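PDB 5C2I: Alr1585 protein from Nostoc sp., which probably catalyses the hydrogen-peroxide-dependent oxidation of dyes and other substrates as a haem-containing, dye-decolorizing (DyP-type) peroxidase. Local coordinates for residues A[61-64]-A[65-69]; A[168-171]-A[172-175]; A[223-227]-A[228-232]; A[347-350]-A[351-354]. The protein carries 1 engineered substitution. All blocks are in the same frame, centred on the assembly; numbering follows the deposited sequence.

Interaction 1. Residues A[61-64]-A[65-69]; sequences WIQS and FAQTY
Phe65 N donates to Trp61 O over 2.9 Å with an N-H...O angle of 162°, and the same carbonyl also accepts from Ser64 OG at 2.8 Å. One turn on, Ser64 O is gripped twice, by Thr68 N at 2.9 Å and by Thr68 OG1 at 3.0 Å, the two donors reaching it from opposite faces of the carbonyl plane. The threonine hydroxyl thus folds back on the last turn, as serines and threonines in helices commonly do. Ala66 N to Ile62 O and Gln67 N to Gln63 O continue the i to i+4 bonding at the C-terminal end of helix 55-68, which belongs to the DyP dimeric alpha+beta barrel region and lies beside helix 159-176 and strand 93-98. On the buried side, Trp61 and Phe65 point the same way. With Trp61 CG turned opposite its own nitrogen (chi1 -177°), the six-membered ring receives Phe65 CB over one face, a CH-pi contact 4.0 Å from the centroid. The two rings are nearly parallel, at 18°, but slid apart, and Trp61 CH2 comes within 3.8 Å of Phe65 CG. Replacing Trp61 with an alanine would probably open a gap beside Phe65 CB and against Leu173. On the outer side, Gln63 and Gln67 run alongside each other, Gln63 CG 3.7 Å from Gln67 NE2; Gln63 NE2 bonds to Lys465 O.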
loop_
_atom_site.group_PDB
_atom_site.type_symbol
_atom_site.label_atom_id
_atom_site.label_comp_id
_atom_site.label_asym_id
_atom_site.label_seq_id
_atom_site.Cartn_x
_atom_site.Cartn_y
_atom_site.Cartn_z
ATOM N N TRP A 61 -4.898 -10.408 42.375
ATOM C CA TRP A 61 -4.831 -9.844 41.019
ATOM C C TRP A 61 -3.782 -10.570 40.157
ATOM O O TRP A 61 -4.048 -10.958 39.005
ATOM C CB TRP A 61 -4.563 -8.329 41.025
ATOM C CG TRP A 61 -4.585 -7.857 39.636
ATOM C CD1 TRP A 61 -5.701 -7.506 38.917
ATOM C CD2 TRP A 61 -3.495 -7.829 38.737
ATOM N NE1 TRP A 61 -5.350 -7.233 37.627
ATOM C CE2 TRP A 61 -4.003 -7.441 37.479
ATOM C CE3 TRP A 61 -2.128 -8.095 38.865
ATOM C CZ2 TRP A 61 -3.188 -7.315 36.342
ATOM C CZ3 TRP A 61 -1.308 -7.964 37.728
ATOM C CH2 TRP A 61 -1.853 -7.583 36.484
ATOM N N ILE A 62 -2.578 -10.741 40.694
ATOM C CA ILE A 62 -1.518 -11.433 39.956
ATOM C C ILE A 62 -1.973 -12.844 39.581
ATOM O O ILE A 62 -1.758 -13.304 38.455
ATOM C CB ILE A 62 -0.216 -11.486 40.792
ATOM C CG1 ILE A 62 0.363 -10.070 40.937
ATOM C CG2 ILE A 62 0.826 -12.388 40.125
ATOM C CD1 ILE A 62 1.491 -9.984 41.942
ATOM N N GLN A 63 -2.570 -13.535 40.548
ATOM C CA GLN A 63 -3.104 -14.870 40.320
ATOM C C GLN A 63 -4.087 -14.865 39.140
ATOM O O GLN A 63 -4.012 -15.740 38.255
ATOM C CB GLN A 63 -3.748 -15.388 41.595
ATOM C CG GLN A 63 -4.383 -16.760 41.461
ATOM C CD GLN A 63 -5.162 -17.198 42.709
ATOM O OE1 GLN A 63 -6.019 -16.455 43.253
ATOM N NE2 GLN A 63 -4.909 -18.386 43.152
ATOM N N SER A 64 -5.013 -13.907 39.135
ATOM C CA SER A 64 -6.042 -13.860 38.078
ATOM C C SER A 64 -5.379 -13.565 36.746
ATOM O O SER A 64 -5.752 -14.144 35.737
ATOM C CB SER A 64 -7.148 -12.831 38.348
ATOM O OG SER A 64 -6.598 -11.509 38.133
ATOM N N PHE A 65 -4.379 -12.683 36.748
ATOM C CA PHE A 65 -3.645 -12.385 35.516
ATOM C C PHE A 65 -2.887 -13.586 34.972
ATOM O O PHE A 65 -2.913 -13.852 33.765
ATOM C CB PHE A 65 -2.676 -11.221 35.730
ATOM C CG PHE A 65 -2.040 -10.744 34.461
ATOM C CD1 PHE A 65 -2.755 -9.950 33.577
ATOM C CD2 PHE A 65 -0.754 -11.054 34.166
ATOM C CE1 PHE A 65 -2.180 -9.510 32.377
ATOM C CE2 PHE A 65 -0.154 -10.576 32.999
ATOM C CZ PHE A 65 -0.891 -9.830 32.080
ATOM N N ALA A 66 -2.271 -14.351 35.853
ATOM C CA ALA A 66 -1.620 -15.576 35.460
ATOM C C ALA A 66 -2.592 -16.637 34.962
ATOM O O ALA A 66 -2.281 -17.331 33.999
ATOM C CB ALA A 66 -0.806 -16.120 36.625
ATOM N N GLN A 67 -3.778 -16.724 35.574
ATOM C CA GLN A 67 -4.762 -17.709 35.121
ATOM C C GLN A 67 -5.326 -17.333 33.767
ATOM O O GLN A 67 -5.596 -18.197 32.946
ATOM C CB GLN A 67 -5.908 -17.847 36.127
ATOM C CG GLN A 67 -5.493 -18.550 37.402
ATOM C CD GLN A 67 -6.490 -18.371 38.538
ATOM O OE1 GLN A 67 -7.336 -17.459 38.534
ATOM N NE2 GLN A 67 -6.379 -19.241 39.542
ATOM N N THR A 68 -5.560 -16.039 33.540
ATOM C CA THR A 68 -6.315 -15.586 32.372
ATOM C C THR A 68 -5.453 -15.254 31.166
ATOM O O THR A 68 -5.842 -15.535 30.023
ATOM C CB THR A 68 -7.170 -14.363 32.734
ATOM O OG1 THR A 68 -8.010 -14.721 33.837
ATOM C CG2 THR A 68 -8.084 -13.970 31.593
ATOM N N TYR A 69 -4.306 -14.612 31.397
ATOM C CA TYR A 69 -3.561 -14.002 30.295
ATOM C C TYR A 69 -2.174 -14.542 30.005
ATOM O O TYR A 69 -1.759 -14.528 28.848
ATOM C CB TYR A 69 -3.423 -12.485 30.551
ATOM C CG TYR A 69 -4.752 -11.775 30.390
ATOM C CD1 TYR A 69 -5.250 -11.499 29.137
ATOM C CD2 TYR A 69 -5.489 -11.365 31.492
ATOM C CE1 TYR A 69 -6.488 -10.857 28.973
ATOM C CE2 TYR A 69 -6.695 -10.695 31.347
ATOM C CZ TYR A 69 -7.185 -10.443 30.081
ATOM O OH TYR A 69 -8.383 -9.792 29.927
#

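Interaction 2. Residues A[168-171]-A[172-175]; sequences QITQ and KLRQ
Arg174 lies back along the helix over Thr170. Its CB sits 3.4 Å from Thr170 O, the carbonyl that accepts Arg174 N at 2.9 Å, and CG comes closer still to the same oxygen, at 3.2 Å. With CG beside its own nitrogen (chi1 -79°) and the chain extended to NE, CD moves away from that oxygen and the guanidinium arrives above the threonine side chain. Thr170 CB lies under one face of the group, toward its rim, 3.7 Å from Arg174 NH1. Thr170 OG1 is 3.1 Å from Arg174 NH1, but the angle is too poor for a hydrogen bond; the link is made instead by a water that joins Thr170 OG1 to Arg174 NH2, 2.9 Å from the latter. The hydroxyl is also bonded back to Val166 O and Asn167 O, bonds that probably restrain its rotation.

The backbone is less regular here. Leu173 N reaches Ile169 O in a weak bond of 3.4 Å, and a second water accepts from Lys172 N and donates to Gln168 O. A third water sits on Gln171 O. The amide of Gln171 is held at both ends, by Gly143 N and Glu141 OE1, both of the second subunit; Arg174 packs on Val180 of that subunit. Leu173, by contrast, packs on Leu48 and Trp61 of its own chain. The helix thus has a water inserted in place of one i to i+4 bond, Lys172 N to Gln168 O, and packs between the sheet and a subunit interface in the DyP dimeric alpha+beta barrel domain.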
loop_
_atom_site.group_PDB
_atom_site.type_symbol
_atom_site.label_atom_id
_atom_site.label_comp_id
_atom_site.label_asym_id
_atom_site.label_seq_id
_atom_site.Cartn_x
_atom_site.Cartn_y
_atom_site.Cartn_z
ATOM N N GLN A 168 -9.034 -2.823 29.314
ATOM C CA GLN A 168 -9.813 -3.714 30.160
ATOM C C GLN A 168 -8.988 -4.262 31.329
ATOM O O GLN A 168 -9.413 -4.182 32.472
ATOM C CB GLN A 168 -10.330 -4.878 29.336
ATOM C CG GLN A 168 -11.272 -5.797 30.081
ATOM C CD GLN A 168 -11.902 -6.823 29.145
ATOM O OE1 GLN A 168 -11.929 -6.657 27.917
ATOM N NE2 GLN A 168 -12.399 -7.897 29.719
ATOM N N ILE A 169 -7.814 -4.791 31.030
ATOM C CA ILE A 169 -6.921 -5.326 32.048
ATOM C C ILE A 169 -6.620 -4.274 33.126
ATOM O O ILE A 169 -6.637 -4.584 34.330
ATOM C CB ILE A 169 -5.596 -5.846 31.425
ATOM C CG1 ILE A 169 -5.862 -7.131 30.644
ATOM C CG2 ILE A 169 -4.518 -6.001 32.487
ATOM C CD1 ILE A 169 -4.752 -7.492 29.709
ATOM N N THR A 170 -6.385 -3.024 32.716
ATOM C CA THR A 170 -5.973 -2.009 33.659
ATOM C C THR A 170 -7.064 -1.561 34.652
ATOM O O THR A 170 -6.732 -0.922 35.654
ATOM C CB THR A 170 -5.323 -0.789 32.982
ATOM O OG1 THR A 170 -6.215 -0.229 32.014
ATOM C CG2 THR A 170 -4.046 -1.214 32.281
ATOM N N GLN A 171 -8.329 -1.860 34.389
ATOM C CA GLN A 171 -9.371 -1.433 35.301
ATOM C C GLN A 171 -9.203 -2.035 36.672
ATOM O O GLN A 171 -9.225 -1.291 37.654
ATOM C CB GLN A 171 -10.767 -1.748 34.775
ATOM C CG GLN A 171 -11.108 -0.893 33.565
ATOM C CD GLN A 171 -12.552 -0.481 33.543
ATOM O OE1 GLN A 171 -13.072 0.058 34.531
ATOM N NE2 GLN A 171 -13.188 -0.668 32.423
ATOM N N LYS A 172 -9.039 -3.358 36.744
ATOM C CA LYS A 172 -8.864 -3.988 38.052
ATOM C C LYS A 172 -7.455 -3.746 38.545
ATOM O O LYS A 172 -7.229 -3.629 39.736
ATOM C CB LYS A 172 -9.187 -5.476 38.001
ATOM C CG LYS A 172 -10.692 -5.715 37.979
ATOM C CD LYS A 172 -11.086 -7.131 38.361
ATOM C CE LYS A 172 -12.595 -7.201 38.533
ATOM N NZ LYS A 172 -13.105 -8.600 38.658
ATOM N N LEU A 173 -6.511 -3.655 37.619
ATOM C CA LEU A 173 -5.125 -3.442 38.007
ATOM C C LEU A 173 -4.938 -2.136 38.789
ATOM O O LEU A 173 -4.194 -2.086 39.768
ATOM C CB LEU A 173 -4.217 -3.480 36.781
ATOM C CG LEU A 173 -2.725 -3.235 36.937
ATOM C CD1 LEU A 173 -2.099 -4.154 37.971
ATOM C CD2 LEU A 173 -2.011 -3.428 35.621
ATOM N N ARG A 174 -5.583 -1.070 38.326
ATOM C CA ARG A 174 -5.423 0.241 38.935
ATOM C C ARG A 174 -5.919 0.276 40.362
ATOM O O ARG A 174 -5.525 1.161 41.118
ATOM C CB ARG A 174 -6.174 1.311 38.152
ATOM C CG ARG A 174 -5.460 1.767 36.906
ATOM C CD ARG A 174 -6.250 2.853 36.162
ATOM N NE ARG A 174 -5.532 3.162 34.929
ATOM C CZ ARG A 174 -5.940 2.905 33.691
ATOM N NH1 ARG A 174 -7.159 2.350 33.434
ATOM N NH2 ARG A 174 -5.099 3.223 32.689
ATOM N N GLN A 175 -6.801 -0.649 40.728
ATOM C CA GLN A 175 -7.299 -0.697 42.104
ATOM C C GLN A 175 -6.178 -1.030 43.074
ATOM O O GLN A 175 -6.187 -0.578 44.214
ATOM C CB GLN A 175 -8.408 -1.752 42.237
ATOM C CG GLN A 175 -9.644 -1.457 41.399
ATOM C CD GLN A 175 -10.416 -0.251 41.930
ATOM O OE1 GLN A 175 -10.514 0.781 41.267
ATOM N NE2 GLN A 175 -10.940 -0.374 43.139
HETATM O O HOH W 1 -10.008 -5.255 34.740
HETATM O O HOH W 2 -5.124 1.579 30.299
HETATM O O HOH W 3 -10.040 1.139 37.957
#

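Interaction 3. Residues A[223-227]-A[228-232]; sequences CDFDK and WDPKA
The contact belongs to an Asx turn at Asp229, whose Pro230 packs against Phe225, in the loop that brings the Trp228 side chain to about 5 Å from the haem, nearest atoms. Phe225 lays its ring across Pro230, the two side chains crossing at about a right angle. Pro230 CD stands over one face, 3.5 Å from the ring centroid and 15° off the normal, a close CH-pi contact, while Pro230 CG comes 3.4 Å from Phe225 CE1. Phe225 CG is placed beside its backbone nitrogen (chi1 -61°), which brings the ring onto the proline. The course of the chain itself sets Phe225 CB 3.4 Å from Trp228 O. Lys231 NZ approaches Phe225 CD2 obliquely at 3.9 Å; its charge is taken by Asp229 OD1, a salt bridge of 2.7 Å. That same oxygen accepts Lys231 N at 3.0 Å, the bond that closes the Asx turn. The two donors come from opposite faces of the carboxylate plane, so the side chain of Asp229 is pinned against both the backbone and the tip of Lys231. The beginning of the loop is tied to another subunit by a disulfide between Cys223 and Cys223 of the third subunit. Between helix 212-221 and strand 239-240, the loop packs Phe225 and Lys231 against Val215 of that helix, whereas the Trp228 indole makes cation-pi contacts with Arg337 and Arg358, the latter on helix 350-358.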
loop_
_atom_site.group_PDB
_atom_site.type_symbol
_atom_site.label_atom_id
_atom_site.label_comp_id
_atom_site.label_asym_id
_atom_site.label_seq_id
_atom_site.Cartn_x
_atom_site.Cartn_y
_atom_site.Cartn_z
ATOM N N CYS A 223 24.191 -22.267 5.914
ATOM C CA CYS A 223 25.218 -23.159 5.420
ATOM C C CYS A 223 25.529 -24.268 6.432
ATOM O O CYS A 223 26.695 -24.620 6.626
ATOM C CB CYS A 223 26.503 -22.388 5.103
ATOM S SG CYS A 223 26.227 -20.862 4.129
ATOM N N ASP A 224 24.480 -24.809 7.047
ATOM C CA ASP A 224 24.630 -25.854 8.057
ATOM C C ASP A 224 25.492 -25.419 9.280
ATOM O O ASP A 224 26.132 -26.269 9.917
ATOM C CB ASP A 224 25.240 -27.082 7.426
ATOM C CG ASP A 224 24.964 -28.380 8.220
ATOM O OD1 ASP A 224 23.953 -28.512 8.936
ATOM O OD2 ASP A 224 25.821 -29.285 8.100
ATOM N N PHE A 225 25.508 -24.141 9.571
ATOM C CA PHE A 225 26.282 -23.552 10.728
ATOM C C PHE A 225 27.774 -23.824 10.603
ATOM O O PHE A 225 28.439 -24.007 11.605
ATOM C CB PHE A 225 25.803 -24.152 12.082
ATOM C CG PHE A 225 24.356 -23.906 12.407
ATOM C CD1 PHE A 225 23.693 -22.739 12.031
ATOM C CD2 PHE A 225 23.656 -24.847 13.179
ATOM C CE1 PHE A 225 22.351 -22.564 12.365
ATOM C CE2 PHE A 225 22.321 -24.666 13.505
ATOM C CZ PHE A 225 21.671 -23.503 13.117
ATOM N N ASP A 226 28.304 -23.915 9.390
ATOM C CA ASP A 226 29.705 -24.335 9.250
ATOM C C ASP A 226 30.744 -23.307 9.732
ATOM O O ASP A 226 31.901 -23.678 9.913
ATOM C CB ASP A 226 30.016 -24.912 7.874
ATOM C CG ASP A 226 29.940 -23.936 6.736
ATOM O OD1 ASP A 226 29.910 -22.731 6.898
ATOM O OD2 ASP A 226 29.952 -24.467 5.596
ATOM N N LYS A 227 30.355 -22.061 9.949
ATOM C CA LYS A 227 31.278 -21.058 10.528
ATOM C C LYS A 227 30.944 -20.601 11.955
ATOM O O LYS A 227 31.803 -20.063 12.669
ATOM C CB LYS A 227 31.330 -19.819 9.617
ATOM C CG LYS A 227 31.867 -20.115 8.225
ATOM C CD LYS A 227 33.349 -20.471 8.283
ATOM C CE LYS A 227 33.800 -21.102 6.965
ATOM N NZ LYS A 227 33.869 -20.038 5.948
ATOM N N TRP A 228 29.706 -20.766 12.366
ATOM C CA TRP A 228 29.235 -20.311 13.673
ATOM C C TRP A 228 28.039 -21.148 14.077
ATOM O O TRP A 228 27.103 -21.298 13.286
ATOM C CB TRP A 228 28.788 -18.842 13.637
ATOM C CG TRP A 228 28.060 -18.383 14.844
ATOM C CD1 TRP A 228 26.699 -18.154 14.958
ATOM C CD2 TRP A 228 28.611 -18.112 16.161
ATOM N NE1 TRP A 228 26.408 -17.702 16.217
ATOM C CE2 TRP A 228 27.549 -17.674 16.976
ATOM C CE3 TRP A 228 29.895 -18.131 16.694
ATOM C CZ2 TRP A 228 27.728 -17.308 18.331
ATOM C CZ3 TRP A 228 30.070 -17.754 18.040
ATOM C CH2 TRP A 228 29.005 -17.380 18.826
ATOM N N ASP A 229 28.084 -21.694 15.292
ATOM C CA ASP A 229 26.951 -22.420 15.876
ATOM C C ASP A 229 26.132 -21.499 16.786
ATOM O O ASP A 229 26.565 -21.177 17.884
ATOM C CB ASP A 229 27.486 -23.620 16.668
ATOM C CG ASP A 229 26.385 -24.478 17.278
ATOM O OD1 ASP A 229 25.178 -24.154 17.112
ATOM O OD2 ASP A 229 26.751 -25.499 17.904
ATOM N N PRO A 230 24.908 -21.091 16.363
ATOM C CA PRO A 230 24.097 -20.205 17.175
ATOM C C PRO A 230 23.280 -20.874 18.301
ATOM O O PRO A 230 22.684 -20.197 19.119
ATOM C CB PRO A 230 23.107 -19.648 16.161
ATOM C CG PRO A 230 22.850 -20.819 15.285
ATOM C CD PRO A 230 24.222 -21.458 15.102
ATOM N N LYS A 231 23.272 -22.189 18.357
ATOM C CA LYS A 231 22.597 -22.874 19.430
ATOM C C LYS A 231 23.212 -22.540 20.774
ATOM O O LYS A 231 24.392 -22.214 20.877
ATOM C CB LYS A 231 22.670 -24.397 19.233
ATOM C CG LYS A 231 21.861 -24.857 18.030
ATOM C CD LYS A 231 21.776 -26.372 17.871
ATOM C CE LYS A 231 22.940 -27.225 17.481
ATOM N NZ LYS A 231 23.952 -26.558 16.669
ATOM N N ALA A 232 22.402 -22.600 21.807
ATOM C CA ALA A 232 22.870 -22.377 23.181
ATOM C C ALA A 232 22.163 -23.343 24.128
ATOM O O ALA A 232 21.028 -23.767 23.852
ATOM C CB ALA A 232 22.597 -20.953 23.610
#

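Interaction 4. Residues A[347-350]-A[351-354]; sequences DGHF and DEAF
Phe350 and Phe354 stand side by side, one turn apart at the start of helix 350-358, with His349 at the N-cap position just before it. The packed part is aromatic. Phe350 CE1 lies 3.9 Å from Phe354 CB, and the rings, with centroids 5.6 Å apart and planes at 42°, meet obliquely. Each ring has CG opposite its own nitrogen (chi1 178° for Phe350), a shared setting that sends both the same way, toward Ala341 of helix 339-343; Phe354 also touches Trp228. Beneath them the backbone is tight: Phe354 N donates to Phe350 O at 2.8 Å and Ala353 N to His349 O at 2.9 Å, both bonds close to straight. A serine in place of Phe350 would probably strip Phe354 CB of its aromatic neighbour and open a gap beside Ala341.

The other side is exposed and looser. An Asx turn, in which Asp347 OD1 accepts His349 N at 3.0 Å with Gly348, at positive phi, between the two residues, leads into the helix. His349 ND1 adds only a weak bond to Asp347 O. The carboxylate of Glu352, folded back by a bend in its chain, comes to the imidazole at its edge, with the two planes 80° apart. It meets carbon and not nitrogen there, and any electrostatic attraction to a protonated ring would act over a longer gap, since His349 NE2 and Glu352 OE2 are 4.5 Å apart. Glu352 OE1 lies 3.3 Å from both CB and CD2 of His349.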
loop_
_atom_site.group_PDB
_atom_site.type_symbol
_atom_site.label_atom_id
_atom_site.label_comp_id
_atom_site.label_asym_id
_atom_site.label_seq_id
_atom_site.Cartn_x
_atom_site.Cartn_y
_atom_site.Cartn_z
ATOM N N ASP A 347 47.057 -20.656 28.121
ATOM C CA ASP A 347 47.242 -22.083 28.456
ATOM C C ASP A 347 46.817 -22.994 27.291
ATOM O O ASP A 347 46.726 -24.207 27.454
ATOM C CB ASP A 347 46.504 -22.441 29.764
ATOM C CG ASP A 347 44.992 -22.579 29.586
ATOM O OD1 ASP A 347 44.457 -22.289 28.488
ATOM O OD2 ASP A 347 44.330 -22.990 30.561
ATOM N N GLY A 348 46.514 -22.379 26.139
ATOM C CA GLY A 348 46.178 -23.079 24.900
ATOM C C GLY A 348 44.843 -23.801 24.857
ATOM O O GLY A 348 44.589 -24.554 23.929
ATOM N N HIS A 349 43.986 -23.595 25.858
ATOM C CA HIS A 349 42.710 -24.296 25.918
ATOM C C HIS A 349 41.668 -23.528 25.082
ATOM O O HIS A 349 40.729 -22.972 25.641
ATOM C CB HIS A 349 42.276 -24.538 27.401
ATOM C CG HIS A 349 42.937 -25.738 28.034
ATOM N ND1 HIS A 349 44.179 -25.681 28.638
ATOM C CD2 HIS A 349 42.548 -27.037 28.107
ATOM C CE1 HIS A 349 44.518 -26.885 29.069
ATOM N NE2 HIS A 349 43.549 -27.728 28.754
ATOM N N PHE A 350 41.851 -23.494 23.753
ATOM C CA PHE A 350 40.938 -22.760 22.857
ATOM C C PHE A 350 39.503 -23.198 23.078
ATOM O O PHE A 350 38.635 -22.361 23.319
ATOM C CB PHE A 350 41.283 -22.863 21.349
ATOM C CG PHE A 350 40.290 -22.133 20.436
ATOM C CD1 PHE A 350 39.094 -22.734 20.023
ATOM C CD2 PHE A 350 40.539 -20.834 20.002
ATOM C CE1 PHE A 350 38.185 -22.065 19.199
ATOM C CE2 PHE A 350 39.623 -20.154 19.178
ATOM C CZ PHE A 350 38.445 -20.777 18.780
ATOM N N ASP A 351 39.252 -24.510 23.017
ATOM C CA ASP A 351 37.878 -25.012 23.085
ATOM C C ASP A 351 37.178 -24.618 24.376
ATOM O O ASP A 351 36.009 -24.197 24.345
ATOM C CB ASP A 351 37.827 -26.540 22.902
ATOM C CG ASP A 351 38.114 -26.962 21.480
ATOM O OD1 ASP A 351 38.166 -26.093 20.574
ATOM O OD2 ASP A 351 38.328 -28.172 21.266
ATOM N N GLU A 352 37.869 -24.768 25.504
ATOM C CA GLU A 352 37.293 -24.414 26.796
ATOM C C GLU A 352 37.052 -22.897 26.853
ATOM O O GLU A 352 36.005 -22.450 27.317
ATOM C CB GLU A 352 38.190 -24.807 27.972
ATOM C CG GLU A 352 38.356 -26.310 28.254
ATOM C CD GLU A 352 39.227 -27.075 27.231
ATOM O OE1 GLU A 352 39.806 -26.448 26.276
ATOM O OE2 GLU A 352 39.336 -28.328 27.381
ATOM N N ALA A 353 38.020 -22.119 26.378
ATOM C CA ALA A 353 37.919 -20.677 26.408
ATOM C C ALA A 353 36.766 -20.172 25.499
ATOM O O ALA A 353 36.086 -19.241 25.857
ATOM C CB ALA A 353 39.237 -20.032 26.000
ATOM N N PHE A 354 36.577 -20.794 24.336
ATOM C CA PHE A 354 35.480 -20.439 23.444
ATOM C C PHE A 354 34.122 -20.766 24.089
ATOM O O PHE A 354 33.186 -19.971 24.009
ATOM C CB PHE A 354 35.676 -21.122 22.094
ATOM C CG PHE A 354 34.735 -20.671 21.003
ATOM C CD1 PHE A 354 34.325 -19.367 20.893
ATOM C CD2 PHE A 354 34.329 -21.597 20.021
ATOM C CE1 PHE A 354 33.492 -18.958 19.878
ATOM C CE2 PHE A 354 33.470 -21.195 19.009
ATOM C CZ PHE A 354 33.081 -19.867 18.922
#

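All four contacts are local, each made within one continuous run, so none closes a long loop and none nests in or crosses another; they follow in series along the chain. Interaction 1 ends helix 55-68 and interaction 2 lies near the end of helix 159-176. The two helices pack against each other in the N-terminal barrel region, Trp61 CZ2 meeting Leu173 CD1 at 3.7 Å. On the far side of the chain's centre from interaction 2, interactions 3 and 4 join the loop after helix 212-221 to helix 350-358, through Trp228 CZ3 and Phe354 CZ at 3.8 Å. The centres of interactions 2 and 4 are about 53 Å apart.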